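Local coordinates for protein glycoside Hydrolase (PDB 5T9X) that probably hydrolyses agarose or related galactans, acting as a family 16 glycoside hydrolase in a human gut Bacteroides, at residues E49-K54 against L330-R335; D74-T79 against I113-G118; N87-W92 against T153-V158; C119-T124 against N323-T328. All coordinates share one frame; numbering follows the deposited sequence.

Contacts 1 and 2 meet at one sodium ion, their centres about 11 Å apart, and between them supply all seven of its ligand atoms. The centre of contact 4 lies about 13 Å from that of contact 2; contacts 1, 2 and 4 all reach the antiparallel sheet in which strand 119-122 sits between 113-116 and 329-341. Contact 3, centre to centre about 13 Å from contact 2 and 21 Å from contact 4, belongs to the other sheet, through strands 92-93 and 140-154. Contact 1 opens first along the chain and closes last, enclosing the others; contacts 2 and 3 interleave. The N-terminal loops are thus tied to the last strand of the chain, and both sheets of the beta-sandwich are involved.

Contact 1 (E49-K54 against L330-R335); sequences EYEWDK and LVDWIR. With NA (sodium ion), chain D.
Trp52 and Trp333 make the close-packed part of this contact, one indole turned edge-on to the other. The six-membered ring of Trp52 points its edge at the five-membered ring of Trp333 in an offset edge-to-face pair, centroids 5.5 Å apart and planes at 66°. CB of Trp52 adds a CH-pi contact, 3.7 Å from the centroid of the six-membered ring of Trp333. With CG of Trp52 held between its own backbone N and carbonyl carbon (chi1 60°), the indole slots between CB of Tyr50 on one face and Arg335 on the other, where CD of Arg335 stands 3.8 Å from the centroid of the Trp52 five-membered ring. The guanidinium runs on to a salt bridge with Glu165 and a hydrogen bond to Phe55 O. Losing the indole to an alanine at Trp52 would probably open a gap between Trp333 and the aliphatic part of Arg335, leaving both freer to shift.

The more open side is ionic. Glu51 grips the sodium with both oxygens, OE1 at 2.7 Å and OE2 at 2.8 Å, while Asp332 binds through its backbone O at 2.4 Å and OD1 at 2.2 Å. The two carboxylates, their planes 76° apart, can probably lie this close because both bind the cation, which would offset their charge; Glu51 OE1 also lies at the edge of Trp333, 3.2 Å from CD1.

Asp332 and Trp333 form a classic beta bulge opposite Tyr167 of strand 162-169, and the 49-54 loop packs over strand 329-341 where Trp52 also touches Leu69 of strand 65-69.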
# COMPACT_ATOMS: atom_id res chain seq x y z
N GLU A 49 -3.19 -23.37 10.98
CA GLU A 49 -3.38 -22.57 12.21
C GLU A 49 -4.08 -21.23 11.98
O GLU A 49 -4.81 -20.76 12.86
CB GLU A 49 -2.05 -22.33 12.92
CG GLU A 49 -1.33 -23.63 13.29
CD GLU A 49 -0.15 -23.44 14.23
OE1 GLU A 49 0.09 -22.30 14.72
OE2 GLU A 49 0.53 -24.44 14.50
N TYR A 50 -3.87 -20.61 10.81
CA TYR A 50 -4.46 -19.30 10.52
C TYR A 50 -5.33 -19.32 9.27
O TYR A 50 -5.17 -20.20 8.42
CB TYR A 50 -3.33 -18.26 10.39
CG TYR A 50 -2.37 -18.20 11.59
CD1 TYR A 50 -2.64 -17.37 12.67
CD2 TYR A 50 -1.20 -18.97 11.62
CE1 TYR A 50 -1.79 -17.30 13.76
CE2 TYR A 50 -0.35 -18.91 12.71
CZ TYR A 50 -0.65 -18.07 13.79
OH TYR A 50 0.19 -17.97 14.89
N GLU A 51 -6.26 -18.37 9.17
CA GLU A 51 -7.05 -18.05 7.95
C GLU A 51 -6.26 -18.33 6.68
O GLU A 51 -6.73 -19.01 5.76
CB GLU A 51 -7.39 -16.54 7.91
CG GLU A 51 -8.62 -16.10 8.67
CD GLU A 51 -8.97 -14.62 8.46
OE1 GLU A 51 -8.08 -13.81 8.10
OE2 GLU A 51 -10.14 -14.21 8.69
N TRP A 52 -5.05 -17.76 6.67
CA TRP A 52 -4.19 -17.76 5.48
C TRP A 52 -3.45 -19.04 5.10
O TRP A 52 -2.83 -19.09 4.02
CB TRP A 52 -3.16 -16.62 5.58
CG TRP A 52 -2.25 -16.66 6.74
CD1 TRP A 52 -1.33 -17.59 7.04
CD2 TRP A 52 -2.14 -15.66 7.74
NE1 TRP A 52 -0.66 -17.24 8.18
CE2 TRP A 52 -1.15 -16.06 8.63
CE3 TRP A 52 -2.81 -14.46 7.97
CZ2 TRP A 52 -0.80 -15.32 9.73
CZ3 TRP A 52 -2.46 -13.72 9.08
CH2 TRP A 52 -1.46 -14.15 9.95
N ASP A 53 -3.48 -20.05 5.95
CA ASP A 53 -2.74 -21.27 5.69
C ASP A 53 -3.32 -22.07 4.52
O ASP A 53 -2.62 -22.88 3.94
CB ASP A 53 -2.61 -22.12 6.96
CG ASP A 53 -1.54 -21.59 7.93
OD1 ASP A 53 -0.55 -20.96 7.47
OD2 ASP A 53 -1.67 -21.84 9.15
N LYS A 54 -4.55 -21.81 4.11
CA LYS A 54 -4.98 -22.33 2.81
C LYS A 54 -4.12 -21.91 1.63
O LYS A 54 -4.21 -22.54 0.56
CB LYS A 54 -6.43 -22.02 2.51
CG LYS A 54 -6.83 -20.56 2.44
CD LYS A 54 -8.17 -20.41 1.69
CE LYS A 54 -9.11 -19.43 2.36
NZ LYS A 54 -10.49 -19.52 1.77
N LEU A 330 -10.47 -2.52 2.40
CA LEU A 330 -10.57 -3.68 3.32
C LEU A 330 -9.34 -4.54 3.21
O LEU A 330 -8.95 -4.91 2.10
CB LEU A 330 -11.75 -4.58 2.97
CG LEU A 330 -13.14 -3.94 3.04
CD1 LEU A 330 -14.26 -4.86 2.57
CD2 LEU A 330 -13.40 -3.45 4.46
N VAL A 331 -8.72 -4.85 4.34
CA VAL A 331 -7.63 -5.79 4.38
C VAL A 331 -8.00 -6.84 5.39
O VAL A 331 -8.17 -6.56 6.59
CB VAL A 331 -6.31 -5.13 4.76
CG1 VAL A 331 -5.23 -6.18 4.98
CG2 VAL A 331 -5.89 -4.16 3.66
N ASP A 332 -8.12 -8.06 4.88
CA ASP A 332 -8.59 -9.22 5.63
C ASP A 332 -7.45 -9.72 6.48
O ASP A 332 -7.65 -10.11 7.62
CB ASP A 332 -9.03 -10.30 4.63
CG ASP A 332 -9.65 -11.54 5.28
OD1 ASP A 332 -9.83 -11.63 6.54
OD2 ASP A 332 -9.95 -12.46 4.49
N TRP A 333 -6.27 -9.75 5.90
CA TRP A 333 -5.07 -10.04 6.65
C TRP A 333 -3.81 -9.56 5.96
O TRP A 333 -3.78 -9.27 4.73
CB TRP A 333 -4.95 -11.55 6.92
CG TRP A 333 -5.14 -12.52 5.78
CD1 TRP A 333 -6.21 -13.30 5.59
CD2 TRP A 333 -4.20 -12.89 4.75
NE1 TRP A 333 -6.04 -14.11 4.50
CE2 TRP A 333 -4.81 -13.87 3.97
CE3 TRP A 333 -2.91 -12.46 4.41
CZ2 TRP A 333 -4.19 -14.45 2.87
CZ3 TRP A 333 -2.29 -13.03 3.32
CH2 TRP A 333 -2.93 -14.02 2.56
N ILE A 334 -2.76 -9.52 6.77
CA ILE A 334 -1.42 -9.23 6.30
C ILE A 334 -0.44 -10.12 7.05
O ILE A 334 -0.45 -10.16 8.28
CB ILE A 334 -1.09 -7.72 6.43
CG1 ILE A 334 0.26 -7.43 5.80
CG2 ILE A 334 -1.09 -7.25 7.88
CD1 ILE A 334 0.50 -5.93 5.67
N ARG A 335 0.38 -10.86 6.29
CA ARG A 335 1.29 -11.84 6.85
C ARG A 335 2.70 -11.61 6.38
O ARG A 335 2.90 -11.13 5.28
CB ARG A 335 0.82 -13.25 6.49
CG ARG A 335 0.94 -13.64 5.04
CD ARG A 335 0.37 -15.03 4.85
NE ARG A 335 0.39 -15.44 3.45
CZ ARG A 335 0.32 -16.70 3.02
NH1 ARG A 335 0.29 -17.73 3.88
NH2 ARG A 335 0.29 -16.96 1.70
NA NA D . -9.29 -11.51 8.66

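Contact 2 (D74-T79 against I113-G118); sequences DDFNYT and ISVSDG. With NA (sodium ion), chain D.
Val115 is the first residue of strand 113-116 to touch the 74-79 loop, and its CB points toward the loop. Its CG1, anti to the backbone N (chi1 -174°), reaches two loop carbonyls, 3.3 Å from Phe76 O and 3.4 Å from Tyr78 O. The same methyl sits over a face of the Tyr78 ring, 4.2 Å from the centroid and 26° off the normal, a CH-pi contact; the CG2 branch leans on CE1 of that ring. The tyrosine is steadied at its far end, where OH donates to Asp74 OD2. On the backbone, Val115 O takes a CA-H...O contact from Thr79 CA at 3.4 Å.

After Ser116 the chain turns through Asp117 to Gly118. Here the backbone has positive phi (78°), which suits glycine, and its CA lies 3.3 Å from Asn77 OD1; a side chain would be tight against that oxygen. Gly118 O then binds the sodium at 2.4 Å, beside Asp75 O at 2.4 Å and Asn77 OD1 at 2.6 Å. Two consecutive Asx turns shape the loop round the ion: Asp74 OD1 accepts from Phe76 N, and Asp75 OD1 from Asn77 N. Glu51 and Asp332 complete the site.

Strand 113-116 is bound to its hairpin partner 119-122 through Ser114 and Arg121, and to the loop through Val115 and Ala80, while Phe76 packs on Leu120 and on Val331 and Ile334 of strand 329-341.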
# COMPACT_ATOMS: atom_id res chain seq x y z
N ASP A 74 -0.98 -9.96 11.02
CA ASP A 74 -2.27 -9.77 11.68
C ASP A 74 -3.39 -10.28 10.79
O ASP A 74 -3.49 -9.87 9.64
CB ASP A 74 -2.51 -8.29 12.03
CG ASP A 74 -3.52 -8.09 13.20
OD1 ASP A 74 -4.35 -9.00 13.47
OD2 ASP A 74 -3.49 -7.02 13.87
N ASP A 75 -4.22 -11.17 11.34
CA ASP A 75 -5.44 -11.62 10.67
C ASP A 75 -6.67 -10.72 10.91
O ASP A 75 -7.76 -10.93 10.33
CB ASP A 75 -5.74 -13.09 10.99
CG ASP A 75 -6.11 -13.34 12.46
OD1 ASP A 75 -6.51 -12.41 13.20
OD2 ASP A 75 -6.05 -14.52 12.86
N PHE A 76 -6.51 -9.73 11.78
CA PHE A 76 -7.54 -8.73 12.05
C PHE A 76 -8.89 -9.29 12.50
O PHE A 76 -9.91 -8.67 12.25
CB PHE A 76 -7.72 -7.83 10.83
CG PHE A 76 -6.51 -7.03 10.47
CD1 PHE A 76 -6.03 -6.03 11.33
CD2 PHE A 76 -5.90 -7.19 9.24
CE1 PHE A 76 -4.94 -5.26 10.98
CE2 PHE A 76 -4.80 -6.42 8.90
CZ PHE A 76 -4.31 -5.47 9.77
N ASN A 77 -8.91 -10.45 13.17
CA ASN A 77 -10.18 -11.07 13.63
C ASN A 77 -10.43 -10.68 15.10
O ASN A 77 -10.26 -11.48 16.02
CB ASN A 77 -10.19 -12.60 13.39
CG ASN A 77 -10.11 -12.98 11.88
OD1 ASN A 77 -10.40 -12.18 10.97
ND2 ASN A 77 -9.73 -14.23 11.61
N TYR A 78 -10.77 -9.41 15.27
CA TYR A 78 -11.10 -8.80 16.55
C TYR A 78 -11.85 -7.50 16.25
O TYR A 78 -12.10 -7.17 15.08
CB TYR A 78 -9.84 -8.54 17.39
CG TYR A 78 -8.73 -7.74 16.70
CD1 TYR A 78 -8.78 -6.32 16.63
CD2 TYR A 78 -7.63 -8.38 16.16
CE1 TYR A 78 -7.76 -5.59 16.00
CE2 TYR A 78 -6.61 -7.68 15.53
CZ TYR A 78 -6.67 -6.28 15.44
OH TYR A 78 -5.63 -5.60 14.83
N THR A 79 -12.22 -6.76 17.29
CA THR A 79 -12.95 -5.50 17.12
C THR A 79 -12.09 -4.36 17.60
O THR A 79 -11.46 -4.47 18.66
CB THR A 79 -14.28 -5.52 17.89
OG1 THR A 79 -15.21 -6.26 17.11
CG2 THR A 79 -14.89 -4.10 18.07
N ILE A 113 -10.06 4.80 10.83
CA ILE A 113 -9.52 3.44 10.92
C ILE A 113 -10.33 2.60 11.88
O ILE A 113 -10.58 3.01 13.02
CB ILE A 113 -8.10 3.44 11.48
CG1 ILE A 113 -7.17 4.27 10.60
CG2 ILE A 113 -7.58 2.02 11.69
CD1 ILE A 113 -7.10 3.83 9.15
N SER A 114 -10.67 1.38 11.46
CA SER A 114 -11.24 0.42 12.38
C SER A 114 -11.02 -1.02 11.93
O SER A 114 -10.57 -1.29 10.82
CB SER A 114 -12.75 0.70 12.56
OG SER A 114 -13.49 0.47 11.37
N VAL A 115 -11.34 -1.94 12.84
CA VAL A 115 -11.31 -3.36 12.58
C VAL A 115 -12.64 -3.96 13.04
O VAL A 115 -13.06 -3.75 14.19
CB VAL A 115 -10.15 -4.03 13.32
CG1 VAL A 115 -10.07 -5.49 12.91
CG2 VAL A 115 -8.85 -3.32 13.02
N SER A 116 -13.29 -4.66 12.12
CA SER A 116 -14.56 -5.34 12.38
C SER A 116 -14.88 -6.31 11.26
O SER A 116 -14.47 -6.10 10.11
CB SER A 116 -15.70 -4.34 12.52
OG SER A 116 -16.13 -3.89 11.26
N ASP A 117 -15.62 -7.36 11.60
CA ASP A 117 -16.04 -8.38 10.63
C ASP A 117 -14.83 -9.07 9.93
O ASP A 117 -14.87 -9.43 8.75
CB ASP A 117 -16.99 -7.73 9.62
CG ASP A 117 -18.01 -8.69 9.07
OD1 ASP A 117 -19.05 -8.90 9.75
OD2 ASP A 117 -17.80 -9.22 7.95
N GLY A 118 -13.74 -9.23 10.66
CA GLY A 118 -12.54 -9.86 10.15
C GLY A 118 -11.62 -9.04 9.24
O GLY A 118 -10.69 -9.63 8.66
NA NA D . -9.29 -11.51 8.66

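Contact 3 (N87-W92 against T153-V158); sequences NFEKKW and TSKTRV
Trp92 and Ser154 face each other as an antiparallel, non-hydrogen-bonded pair, where the short strand 92-93 lies along the end of strand 140-154 in the mixed sheet of the beta-sandwich.

Two hydrogen bonds join the segments, both donated by Lys155. Its backbone N gives to Lys91 O at 3.0 Å; that oxygen also accepts from Gln72 NE2. The lysine side chain, CG anti to its own carbonyl carbon (chi1 -82°) and extended from there, runs alongside Lys91 and Trp92 until NZ meets Glu89 O at 2.8 Å, in the carbonyl plane and with a C=O...N angle of 153°. As for charge, Glu89 OE2 is 4.5 Å from Lys155 NZ, beyond a salt bridge, so the attraction is probably modest on this exposed rim.

The van der Waals part is carried by the indole. Trp92 CE3 comes within 3.5 Å of Ser154 CA, and CZ3 within 3.8 Å of Ser154 CB. On the other side of the ring system NE1 donates to Asp74 OD2, which probably limits how far the indole can turn, and Phe76 meets the ring from the sodium-binding loop. A CA-H...O contact supplements the pairing, from Trp92 CA to Thr153 O at 3.4 Å.

At the bridge residue itself the chain is braced internally and to strand 298-304: Ser154 OG bonds with Ile299 N and donates to Thr156 O at 2.7 Å.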
# COMPACT_ATOMS: atom_id res chain seq x y z
N ASN A 87 -6.99 -4.59 20.75
CA ASN A 87 -6.07 -5.51 20.05
C ASN A 87 -5.26 -4.89 18.92
O ASN A 87 -4.16 -5.35 18.64
CB ASN A 87 -6.80 -6.73 19.51
CG ASN A 87 -6.98 -7.81 20.56
OD1 ASN A 87 -7.17 -7.50 21.74
ND2 ASN A 87 -6.88 -9.07 20.15
N PHE A 88 -5.85 -3.90 18.25
CA PHE A 88 -5.18 -3.08 17.24
C PHE A 88 -3.88 -2.44 17.77
O PHE A 88 -2.84 -2.53 17.14
CB PHE A 88 -6.18 -1.99 16.75
CG PHE A 88 -5.64 -1.07 15.73
CD1 PHE A 88 -5.71 -1.40 14.38
CD2 PHE A 88 -5.06 0.14 16.11
CE1 PHE A 88 -5.19 -0.55 13.42
CE2 PHE A 88 -4.55 1.00 15.15
CZ PHE A 88 -4.62 0.65 13.81
N GLU A 89 -3.97 -1.85 18.96
CA GLU A 89 -2.85 -1.18 19.61
C GLU A 89 -1.64 -2.06 19.90
O GLU A 89 -0.58 -1.54 20.17
CB GLU A 89 -3.35 -0.53 20.92
CG GLU A 89 -2.32 0.27 21.71
CD GLU A 89 -2.92 1.36 22.61
OE1 GLU A 89 -4.14 1.30 22.94
OE2 GLU A 89 -2.16 2.29 22.99
N LYS A 90 -1.79 -3.38 19.85
CA LYS A 90 -0.64 -4.26 20.11
C LYS A 90 0.32 -4.35 18.94
O LYS A 90 1.46 -4.79 19.13
CB LYS A 90 -1.09 -5.67 20.49
CG LYS A 90 -1.88 -5.77 21.78
CD LYS A 90 -2.65 -7.08 21.82
CE LYS A 90 -3.34 -7.27 23.17
NZ LYS A 90 -4.21 -8.47 23.14
N LYS A 91 -0.15 -4.01 17.73
CA LYS A 91 0.67 -4.12 16.52
C LYS A 91 0.70 -2.91 15.59
O LYS A 91 1.50 -2.89 14.67
CB LYS A 91 0.23 -5.35 15.72
CG LYS A 91 0.49 -6.64 16.46
CD LYS A 91 -0.23 -7.80 15.81
CE LYS A 91 -0.00 -9.06 16.61
NZ LYS A 91 -0.27 -10.20 15.71
N TRP A 92 -0.16 -1.93 15.83
CA TRP A 92 -0.44 -0.89 14.85
C TRP A 92 -0.69 0.43 15.54
O TRP A 92 -1.11 0.44 16.68
CB TRP A 92 -1.68 -1.25 14.03
CG TRP A 92 -1.63 -2.59 13.36
CD1 TRP A 92 -2.29 -3.71 13.74
CD2 TRP A 92 -0.90 -2.95 12.18
NE1 TRP A 92 -2.02 -4.74 12.89
CE2 TRP A 92 -1.17 -4.30 11.91
CE3 TRP A 92 -0.05 -2.25 11.32
CZ2 TRP A 92 -0.61 -4.99 10.82
CZ3 TRP A 92 0.52 -2.93 10.24
CH2 TRP A 92 0.23 -4.29 9.99
N THR A 153 0.12 2.41 10.52
CA THR A 153 1.55 2.13 10.53
C THR A 153 1.84 1.02 11.51
O THR A 153 1.31 1.02 12.63
CB THR A 153 2.37 3.36 11.00
OG1 THR A 153 2.06 4.48 10.16
CG2 THR A 153 3.89 3.09 10.91
N SER A 154 2.74 0.12 11.12
CA SER A 154 3.16 -0.97 12.00
C SER A 154 3.94 -0.47 13.22
O SER A 154 4.55 0.60 13.19
CB SER A 154 4.04 -1.94 11.22
OG SER A 154 5.25 -1.31 10.88
N LYS A 155 3.93 -1.26 14.28
CA LYS A 155 4.70 -0.92 15.49
C LYS A 155 6.12 -1.40 15.41
O LYS A 155 6.96 -0.82 16.04
CB LYS A 155 4.02 -1.39 16.79
CG LYS A 155 2.93 -0.43 17.25
CD LYS A 155 2.51 -0.59 18.71
CE LYS A 155 2.04 0.77 19.25
NZ LYS A 155 1.13 0.71 20.43
N THR A 156 6.38 -2.45 14.62
CA THR A 156 7.74 -2.93 14.38
C THR A 156 8.11 -2.83 12.89
O THR A 156 7.25 -2.60 12.06
CB THR A 156 7.94 -4.40 14.88
OG1 THR A 156 7.18 -5.30 14.06
CG2 THR A 156 7.54 -4.54 16.36
N ARG A 157 9.38 -3.04 12.58
CA ARG A 157 9.88 -2.88 11.22
C ARG A 157 10.33 -4.17 10.65
O ARG A 157 10.58 -5.10 11.36
CB ARG A 157 11.02 -1.89 11.20
CG ARG A 157 10.57 -0.55 11.73
CD ARG A 157 11.50 0.55 11.29
NE ARG A 157 12.22 1.14 12.42
CZ ARG A 157 11.78 2.15 13.17
NH1 ARG A 157 10.58 2.74 12.98
NH2 ARG A 157 12.57 2.57 14.15
N VAL A 158 10.43 -4.22 9.33
CA VAL A 158 10.91 -5.37 8.61
C VAL A 158 12.13 -4.97 7.81
O VAL A 158 12.33 -3.78 7.52
CB VAL A 158 9.83 -6.02 7.72
CG1 VAL A 158 8.65 -6.42 8.57
CG2 VAL A 158 9.36 -5.12 6.60

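Contact 4 (C119-T124 against N323-T328); sequences CLRIET and NKDNNT
Thr328 meets the end of strand 119-122, its CA 3.2 Å from Ile122 O in a CA-H...O contact. With OG1 beside the backbone N (chi1 -68°), the methyl CG2 falls anti to that N and rests over one face of the Arg121 guanidinium, 3.8 Å from NH2. Next along, Thr124 and Asn327 meet through their CB atoms at 3.8 Å.

Arg121 and Asp325 stand too far apart for a direct salt bridge, NH2 to OD1 being 4.3 Å. A water spans the gap: it accepts from Arg121 NH2 at 2.9 Å and donates to Asp325 OD1 at 3.0 Å.

In the next shell the loop holds its own shape. Thr328 OG1 donates to Lys324 O at 2.6 Å, from 36° above the carbonyl plane, and Asn327 N reaches that oxygen from the opposite face, gripping it twice. With the hydroxyl and methyl of Thr328 cut back to an alanine, Lys324 O is likely to lose one of its two donors and the guanidinium face its cover, so that both could shift. Farther out, Asn323 OD1 accepts from Asn326 N, an Asx motif, while Asn327 ND2 is tied to Asn323 O and Glu320 O and its OD1 to Ser173.

Residues Asp325 to Thr328 form a type I beta turn that leads straight into strand 329-341, which pairs antiparallel with 119-122 from Phe329 on: a turn feeding a sheet strand in the beta-sandwich of family 16 glycoside hydrolases.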
# COMPACT_ATOMS: atom_id res chain seq x y z
N CYS A 119 -11.85 -7.72 9.10
CA CYS A 119 -10.99 -6.86 8.29
C CYS A 119 -10.57 -5.56 8.95
O CYS A 119 -11.33 -4.97 9.71
CB CYS A 119 -11.70 -6.45 7.02
SG CYS A 119 -12.12 -7.86 6.01
N LEU A 120 -9.37 -5.12 8.60
CA LEU A 120 -8.98 -3.73 8.74
C LEU A 120 -9.79 -2.94 7.72
O LEU A 120 -9.89 -3.33 6.57
CB LEU A 120 -7.50 -3.58 8.45
CG LEU A 120 -6.95 -2.17 8.46
CD1 LEU A 120 -7.13 -1.54 9.84
CD2 LEU A 120 -5.49 -2.19 8.05
N ARG A 121 -10.39 -1.85 8.17
CA ARG A 121 -11.29 -1.07 7.34
C ARG A 121 -10.82 0.39 7.38
O ARG A 121 -10.64 0.95 8.47
CB ARG A 121 -12.73 -1.17 7.84
CG ARG A 121 -13.26 -2.60 8.06
CD ARG A 121 -14.63 -2.61 8.76
NE ARG A 121 -15.56 -1.78 7.99
CZ ARG A 121 -16.32 -2.20 6.97
NH1 ARG A 121 -16.36 -3.50 6.60
NH2 ARG A 121 -17.06 -1.28 6.32
N ILE A 122 -10.62 0.98 6.20
CA ILE A 122 -10.26 2.38 6.11
C ILE A 122 -11.34 3.08 5.34
O ILE A 122 -11.54 2.78 4.18
CB ILE A 122 -8.92 2.54 5.39
CG1 ILE A 122 -7.86 1.76 6.13
CG2 ILE A 122 -8.52 4.03 5.29
CD1 ILE A 122 -6.49 1.96 5.56
N GLU A 123 -12.03 4.03 5.98
CA GLU A 123 -13.10 4.77 5.30
C GLU A 123 -12.67 6.13 4.75
O GLU A 123 -11.62 6.65 5.08
CB GLU A 123 -14.39 4.85 6.16
CG GLU A 123 -14.40 5.66 7.47
CD GLU A 123 -15.83 5.99 7.96
OE1 GLU A 123 -16.78 5.23 7.64
OE2 GLU A 123 -16.03 7.03 8.66
N THR A 124 -13.51 6.68 3.87
CA THR A 124 -13.34 8.00 3.32
C THR A 124 -14.63 8.82 3.45
O THR A 124 -15.69 8.34 3.14
CB THR A 124 -12.97 7.88 1.85
OG1 THR A 124 -11.78 7.10 1.77
CG2 THR A 124 -12.70 9.22 1.22
N ASN A 323 -21.97 6.63 -0.81
CA ASN A 323 -21.83 5.19 -0.68
C ASN A 323 -20.52 4.83 0.05
O ASN A 323 -19.45 4.84 -0.55
CB ASN A 323 -21.83 4.57 -2.09
CG ASN A 323 -21.83 3.06 -2.06
OD1 ASN A 323 -21.32 2.43 -1.13
ND2 ASN A 323 -22.41 2.48 -3.08
N LYS A 324 -20.63 4.50 1.33
CA LYS A 324 -19.46 4.32 2.18
C LYS A 324 -18.70 3.01 1.93
O LYS A 324 -17.47 2.97 2.11
CB LYS A 324 -19.84 4.45 3.65
CG LYS A 324 -20.44 5.81 3.99
CD LYS A 324 -20.53 6.04 5.49
CE LYS A 324 -21.47 7.21 5.81
NZ LYS A 324 -21.30 7.73 7.20
N ASP A 325 -19.41 1.96 1.50
CA ASP A 325 -18.76 0.69 1.13
C ASP A 325 -17.82 0.86 -0.09
O ASP A 325 -16.70 0.35 -0.08
CB ASP A 325 -19.80 -0.42 0.89
CG ASP A 325 -20.54 -0.85 2.20
OD1 ASP A 325 -20.09 -0.56 3.35
OD2 ASP A 325 -21.60 -1.50 2.07
N ASN A 326 -18.25 1.61 -1.10
CA ASN A 326 -17.37 1.93 -2.23
C ASN A 326 -16.06 2.65 -1.86
O ASN A 326 -15.07 2.52 -2.59
CB ASN A 326 -18.09 2.80 -3.25
CG ASN A 326 -18.99 2.01 -4.17
OD1 ASN A 326 -19.03 0.78 -4.15
ND2 ASN A 326 -19.71 2.72 -5.01
N ASN A 327 -16.06 3.43 -0.77
CA ASN A 327 -14.89 4.21 -0.41
C ASN A 327 -14.24 3.70 0.86
O ASN A 327 -13.59 4.44 1.57
CB ASN A 327 -15.26 5.69 -0.31
CG ASN A 327 -15.79 6.24 -1.63
OD1 ASN A 327 -15.03 6.48 -2.57
ND2 ASN A 327 -17.08 6.40 -1.71
N THR A 328 -14.41 2.40 1.10
CA THR A 328 -13.79 1.70 2.20
C THR A 328 -12.80 0.69 1.61
O THR A 328 -13.18 -0.16 0.82
CB THR A 328 -14.87 1.03 3.07
OG1 THR A 328 -15.66 2.04 3.72
CG2 THR A 328 -14.27 0.16 4.13
O HOH W 1 -17.81 -2.41 3.77